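Local coordinates for adhesion protein (Streptococcus pseudopneumoniae 5247, PDB 7LM5), which probably captures zinc ions outside the cell and hands them to an ATP-binding cassette transporter for uptake, at residues D65-H70 and V90-A95; R103-E108 and L121-T126. The protein carries 1 engineered substitution. One frame throughout, in Å; residues are numbered along the deposited sequence.

Contact 1. Residues D65-H70 and V90-A95; sequences DVFVYH and VKVLEA. With ZN (zinc ion), chain E.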
loop_
_atom_site.group_PDB
_atom_site.type_symbol
_atom_site.label_atom_id
_atom_site.label_comp_id
_atom_site.label_asym_id
_atom_site.label_seq_id
_atom_site.Cartn_x
_atom_site.Cartn_y
_atom_site.Cartn_z
ATOM N N ASP A 65 19.829 11.466 5.847
ATOM C CA ASP A 65 20.017 12.210 4.607
ATOM C C ASP A 65 18.726 12.299 3.806
ATOM O O ASP A 65 18.403 13.360 3.259
ATOM C CB ASP A 65 21.114 11.558 3.765
ATOM C CG ASP A 65 22.448 11.513 4.479
ATOM O OD1 ASP A 65 22.796 12.506 5.152
ATOM O OD2 ASP A 65 23.144 10.483 4.370
ATOM N N VAL A 66 17.980 11.201 3.724
ATOM C CA VAL A 66 16.765 11.128 2.923
ATOM C C VAL A 66 15.681 10.441 3.739
ATOM O O VAL A 66 15.933 9.424 4.395
ATOM C CB VAL A 66 17.007 10.375 1.596
ATOM C CG1 VAL A 66 15.697 10.157 0.858
ATOM C CG2 VAL A 66 17.996 11.131 0.718
ATOM N N PHE A 67 14.475 11.003 3.708
ATOM C CA PHE A 67 13.292 10.373 4.276
ATOM C C PHE A 67 12.240 10.236 3.185
ATOM O O PHE A 67 11.878 11.225 2.540
ATOM C CB PHE A 67 12.735 11.174 5.455
ATOM C CG PHE A 67 11.406 10.675 5.945
ATOM C CD1 PHE A 67 11.307 9.456 6.593
ATOM C CD2 PHE A 67 10.255 11.422 5.750
ATOM C CE1 PHE A 67 10.082 8.989 7.040
ATOM C CE2 PHE A 67 9.028 10.962 6.199
ATOM C CZ PHE A 67 8.942 9.745 6.843
ATOM N N VAL A 68 11.753 9.015 2.982
ATOM C CA VAL A 68 10.793 8.710 1.930
ATOM C C VAL A 68 9.502 8.234 2.578
ATOM O O VAL A 68 9.524 7.342 3.435
ATOM C CB VAL A 68 11.333 7.648 0.953
ATOM C CG1 VAL A 68 10.446 7.559 -0.281
ATOM C CG2 VAL A 68 12.770 7.961 0.563
ATOM N N TYR A 69 8.384 8.830 2.173
ATOM C CA TYR A 69 7.064 8.400 2.605
ATOM C C TYR A 69 6.169 8.249 1.382
ATOM O O TYR A 69 6.491 8.714 0.285
ATOM C CB TYR A 69 6.451 9.377 3.621
ATOM C CG TYR A 69 6.022 10.708 3.045
ATOM C CD1 TYR A 69 6.948 11.715 2.805
ATOM C CD2 TYR A 69 4.687 10.964 2.758
ATOM C CE1 TYR A 69 6.558 12.936 2.285
ATOM C CE2 TYR A 69 4.288 12.181 2.238
ATOM C CZ TYR A 69 5.227 13.163 2.003
ATOM O OH TYR A 69 4.833 14.376 1.486
ATOM N N HIS A 70 5.031 7.585 1.580
ATOM C CA HIS A 70 4.149 7.242 0.470
ATOM C C HIS A 70 3.411 8.459 -0.075
ATOM O O HIS A 70 3.648 8.876 -1.213
ATOM C CB HIS A 70 3.147 6.171 0.903
ATOM C CG HIS A 70 2.187 5.771 -0.175
ATOM N ND1 HIS A 70 2.601 5.375 -1.429
ATOM C CD2 HIS A 70 0.835 5.706 -0.185
ATOM C CE1 HIS A 70 1.544 5.083 -2.166
ATOM N NE2 HIS A 70 0.460 5.275 -1.435
ATOM N N VAL A 90 17.970 16.881 5.945
ATOM C CA VAL A 90 17.145 15.792 5.441
ATOM C C VAL A 90 16.320 16.279 4.257
ATOM O O VAL A 90 15.756 17.381 4.274
ATOM C CB VAL A 90 16.249 15.225 6.557
ATOM C CG1 VAL A 90 15.343 16.307 7.137
ATOM C CG2 VAL A 90 15.423 14.056 6.037
ATOM N N LYS A 91 16.265 15.463 3.211
ATOM C CA LYS A 91 15.452 15.743 2.034
ATOM C C LYS A 91 14.261 14.795 2.053
ATOM O O LYS A 91 14.413 13.593 1.813
ATOM C CB LYS A 91 16.271 15.595 0.753
ATOM C CG LYS A 91 17.335 16.669 0.595
ATOM C CD LYS A 91 17.900 16.699 -0.813
ATOM C CE LYS A 91 18.703 17.967 -1.045
ATOM N NZ LYS A 91 17.861 19.185 -0.867
ATOM N N VAL A 92 13.086 15.336 2.355
ATOM C CA VAL A 92 11.869 14.537 2.424
ATOM C C VAL A 92 11.353 14.302 1.012
ATOM O O VAL A 92 11.204 15.245 0.225
ATOM C CB VAL A 92 10.813 15.234 3.297
ATOM C CG1 VAL A 92 9.652 14.295 3.582
ATOM C CG2 VAL A 92 11.444 15.731 4.592
ATOM N N LEU A 93 11.080 13.041 0.685
ATOM C CA LEU A 93 10.624 12.650 -0.642
ATOM C C LEU A 93 9.273 11.956 -0.534
ATOM O O LEU A 93 9.123 10.992 0.225
ATOM C CB LEU A 93 11.634 11.722 -1.325
ATOM C CG LEU A 93 13.096 12.170 -1.378
ATOM C CD1 LEU A 93 13.927 11.140 -2.129
ATOM C CD2 LEU A 93 13.235 13.545 -2.018
ATOM N N GLU A 94 8.297 12.446 -1.293
ATOM C CA GLU A 94 6.984 11.817 -1.382
ATOM C C GLU A 94 7.023 10.811 -2.528
ATOM O O GLU A 94 7.078 11.195 -3.700
ATOM C CB GLU A 94 5.898 12.868 -1.597
ATOM C CG GLU A 94 4.479 12.342 -1.488
ATOM C CD GLU A 94 3.447 13.439 -1.644
ATOM O OE1 GLU A 94 3.835 14.571 -2.000
ATOM O OE2 GLU A 94 2.249 13.174 -1.408
ATOM N N ALA A 95 6.995 9.519 -2.186
ATOM C CA ALA A 95 7.229 8.470 -3.173
ATOM C C ALA A 95 6.152 8.409 -4.249
ATOM O O ALA A 95 6.405 7.855 -5.325
ATOM C CB ALA A 95 7.338 7.112 -2.478
HETATM ZN ZN ZN E . 1.510 15.175 -1.729
HETATM O O HOH W 1 2.382 16.045 -0.011
HETATM O O HOH W 2 1.032 14.283 -3.563
#
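Glu94 and Tyr69 sit next to each other on neighbouring strands, and the glutamate chain runs over the phenol on its way to a zinc ion. Its CA lies over one face of the ring, 4.1 Å from the centroid and 22° off the normal, a CH-pi contact. CB follows, 3.6 Å from Tyr69 OH. CG is anti to the backbone N (chi1 -171°) and the chain stays extended beyond it, which carries CG past His70 O at 3.6 Å and brings the carboxylate alongside the hydroxyl, on the ring face that the chain has crossed, with the carboxylate and ring planes only 16° apart. There both oxygens grip the zinc, Glu94 OE1 at 2.4 Å and OE2 at 2.2 Å; two waters and His72 ND1 complete the coordination. One of these waters also makes a weak hydrogen bond with Tyr69 OH, which places the tyrosine, loosely, in the second shell of the metal.

Strands 66-69 and 91-94 pair in parallel at one side of a four-stranded parallel sheet, with 91-94 outermost. Phe67 and Tyr69 each bond through both N and O: Phe67 to Lys91 O and Leu93 N, Tyr69 to Leu93 O and Ala95 N. The last bond is short, Ala95 N to Tyr69 O 2.6 Å.

Val92 CG1 wedges between two aromatic edges, near the plane of each, 3.6 Å from Tyr69 CE1 and touching Phe67 CD2. On the other face Val66 CG1 meets Leu93 CD1 at 3.6 Å, and helix 130-147 covers Leu93 and Ala95.

Contact 2. Residues R103-E108 and L121-T126; sequences RVPGLE and LYDPHT. With ZN (zinc ion), chain B.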
loop_
_atom_site.group_PDB
_atom_site.type_symbol
_atom_site.label_atom_id
_atom_site.label_comp_id
_atom_site.label_asym_id
_atom_site.label_seq_id
_atom_site.Cartn_x
_atom_site.Cartn_y
_atom_site.Cartn_z
ATOM N N ARG A 103 -10.766 7.896 -6.151
ATOM C CA ARG A 103 -11.656 8.289 -5.070
ATOM C C ARG A 103 -11.861 7.140 -4.089
ATOM O O ARG A 103 -11.711 5.963 -4.431
ATOM C CB ARG A 103 -13.008 8.742 -5.625
ATOM C CG ARG A 103 -13.028 10.166 -6.156
ATOM C CD ARG A 103 -12.806 11.168 -5.035
ATOM N NE ARG A 103 -12.997 12.545 -5.478
ATOM C CZ ARG A 103 -14.146 13.206 -5.379
ATOM N NH1 ARG A 103 -15.210 12.616 -4.853
ATOM N NH2 ARG A 103 -14.231 14.459 -5.807
ATOM N N VAL A 104 -12.208 7.494 -2.859
ATOM C CA VAL A 104 -12.528 6.485 -1.842
ATOM C C VAL A 104 -13.844 5.807 -2.209
ATOM O O VAL A 104 -14.813 6.501 -2.568
ATOM C CB VAL A 104 -12.609 7.135 -0.458
ATOM C CG1 VAL A 104 -13.255 6.189 0.545
ATOM C CG2 VAL A 104 -11.223 7.545 0.012
ATOM N N PRO A 105 -13.929 4.478 -2.156
ATOM C CA PRO A 105 -15.202 3.806 -2.446
ATOM C C PRO A 105 -16.294 4.259 -1.485
ATOM O O PRO A 105 -16.105 4.282 -0.267
ATOM C CB PRO A 105 -14.868 2.321 -2.268
ATOM C CG PRO A 105 -13.390 2.240 -2.491
ATOM C CD PRO A 105 -12.833 3.519 -1.934
ATOM N N GLY A 106 -17.444 4.620 -2.049
ATOM C CA GLY A 106 -18.521 5.207 -1.285
ATOM C C GLY A 106 -18.500 6.718 -1.225
ATOM O O GLY A 106 -19.418 7.313 -0.647
ATOM N N LEU A 107 -17.479 7.356 -1.802
ATOM C CA LEU A 107 -17.369 8.810 -1.836
ATOM C C LEU A 107 -17.027 9.312 -3.235
ATOM O O LEU A 107 -16.530 10.433 -3.379
ATOM C CB LEU A 107 -16.316 9.298 -0.835
ATOM C CG LEU A 107 -16.488 8.893 0.630
ATOM C CD1 LEU A 107 -15.244 9.250 1.430
ATOM C CD2 LEU A 107 -17.723 9.552 1.229
ATOM N N GLU A 108 -17.286 8.502 -4.265
ATOM C CA GLU A 108 -16.839 8.842 -5.614
ATOM C C GLU A 108 -17.487 10.125 -6.116
ATOM O O GLU A 108 -16.829 10.945 -6.767
ATOM C CB GLU A 108 -17.133 7.687 -6.573
ATOM C CG GLU A 108 -16.359 6.409 -6.279
ATOM C CD GLU A 108 -17.117 5.455 -5.376
ATOM O OE1 GLU A 108 -16.805 4.245 -5.394
ATOM O OE2 GLU A 108 -18.028 5.910 -4.653
ATOM N N LEU A 121 -11.133 11.916 0.766
ATOM C CA LEU A 121 -11.816 11.573 -0.475
ATOM C C LEU A 121 -11.013 10.664 -1.395
ATOM O O LEU A 121 -11.601 10.064 -2.301
ATOM C CB LEU A 121 -12.183 12.844 -1.250
ATOM C CG LEU A 121 -13.184 13.782 -0.578
ATOM C CD1 LEU A 121 -13.533 14.929 -1.505
ATOM C CD2 LEU A 121 -14.434 13.026 -0.165
ATOM N N TYR A 122 -9.697 10.668 -1.210
ATOM C CA TYR A 122 -8.748 9.934 -2.074
ATOM C C TYR A 122 -8.182 8.686 -1.395
ATOM O O TYR A 122 -7.823 8.739 -0.239
ATOM C CB TYR A 122 -7.745 10.939 -2.625
ATOM C CG TYR A 122 -8.371 11.736 -3.729
ATOM C CD1 TYR A 122 -8.503 11.185 -4.980
ATOM C CD2 TYR A 122 -8.896 12.991 -3.518
ATOM C CE1 TYR A 122 -9.108 11.862 -6.015
ATOM C CE2 TYR A 122 -9.502 13.689 -4.545
ATOM C CZ TYR A 122 -9.610 13.122 -5.796
ATOM O OH TYR A 122 -10.213 13.760 -6.834
ATOM N N ASP A 123 -8.128 7.604 -2.158
ATOM C CA ASP A 123 -7.639 6.290 -1.691
ATOM C C ASP A 123 -6.123 6.222 -1.860
ATOM O O ASP A 123 -5.669 6.490 -2.933
ATOM C CB ASP A 123 -8.339 5.204 -2.496
ATOM C CG ASP A 123 -8.064 3.807 -2.019
ATOM O OD1 ASP A 123 -7.244 3.657 -1.172
ATOM O OD2 ASP A 123 -8.693 2.914 -2.511
ATOM N N PRO A 124 -5.327 5.897 -0.827
ATOM C CA PRO A 124 -3.890 5.812 -0.963
ATOM C C PRO A 124 -3.307 4.429 -1.261
ATOM O O PRO A 124 -2.204 4.388 -1.655
ATOM C CB PRO A 124 -3.444 6.155 0.453
ATOM C CG PRO A 124 -4.459 5.487 1.285
ATOM C CD PRO A 124 -5.747 5.691 0.536
ATOM N N HIS A 125 -4.090 3.358 -1.139
ATOM C CA HIS A 125 -3.651 1.946 -1.312
ATOM C C HIS A 125 -3.313 1.571 -2.763
ATOM O O HIS A 125 -3.868 0.624 -3.252
ATOM C CB HIS A 125 -4.719 1.003 -0.764
ATOM C CG HIS A 125 -5.106 1.182 0.663
ATOM N ND1 HIS A 125 -6.199 1.871 1.051
ATOM C CD2 HIS A 125 -4.603 0.686 1.792
ATOM C CE1 HIS A 125 -6.312 1.858 2.343
ATOM N NE2 HIS A 125 -5.365 1.128 2.826
ATOM N N THR A 126 -2.361 2.241 -3.391
ATOM C CA THR A 126 -1.975 1.971 -4.788
ATOM C C THR A 126 -0.887 0.912 -4.818
ATOM O O THR A 126 -0.784 0.256 -5.807
ATOM C CB THR A 126 -1.354 3.215 -5.423
ATOM O OG1 THR A 126 -0.344 3.690 -4.547
ATOM C CG2 THR A 126 -2.359 4.303 -5.712
HETATM ZN ZN ZN B . -5.102 0.617 4.677
HETATM O O HOH W 3 -11.751 15.692 -6.937
#
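One backbone bridge, Arg103 with Tyr122, joins these two irregular loop segments, with Val104 N bonded to Leu121 O at 2.7 Å. Just past it, Val104 to Leu107 form a type II beta turn, closed by Leu107 N to Val104 O, with Gly106 at the third position, where the backbone takes up angles that suit glycine.

Arg103 does most of the touching. Its chain bends about the CB-CG bond (chi2 -66°) and folds back over the tyrosine, setting CD over one face of the Tyr122 ring, 4.0 Å from the centroid. The guanidinium stands almost upright on the ring, the planes 82° apart. NE makes a long, weak but straight bond to Tyr122 OH (3.3 Å), while NH2 donates to a water that also lies close to that hydroxyl, at a rather short distance. NH1 turns back to Leu107 O at 2.9 Å, in the carbonyl plane, and has Val110 O as a further acceptor. Leu121 CD1 sits over the centre of one guanidinium face, and Leu121 CD2 reaches Leu107 CD1.

Val104 CG2 packs on the peptide between Leu121 and Tyr122, beside Asp123. From there the chain leads to the metal: Asp123 OD1 takes His125 N from above its carboxylate plane in an Asx turn (3.2 Å), and His125 ND1 on its syn lone pair (3.0 Å). His125 NE2 then holds zinc at 1.9 Å, together with His189 and Glu264. With OD1 gripped by both the ring and the backbone N-H of His125, Asp123 helps to set the rotation of the imidazole that presents NE2 to the metal, and probably makes that nitrogen a stronger donor to zinc.

The two contacts follow in series along the chain: contact 1 closes before contact 2 opens, and both segments of contact 2 lie in the long loop between strand 91-94 and helix 130-147. Their centres are 24 Å apart, yet they touch, His70 NE2 lying 2.8 Å from Pro124 O in a probable hydrogen bond. Contact 1 belongs to the four-stranded sheet that begins the chain. Contact 2 reaches toward the half built on the second such sheet, meeting Ile209 and helix 193-198. The zinc site of His125 draws ligands from both parts of the chain, as expected of a two-lobed solute-binding protein, whereas the Glu94 zinc is held separately at the first sheet.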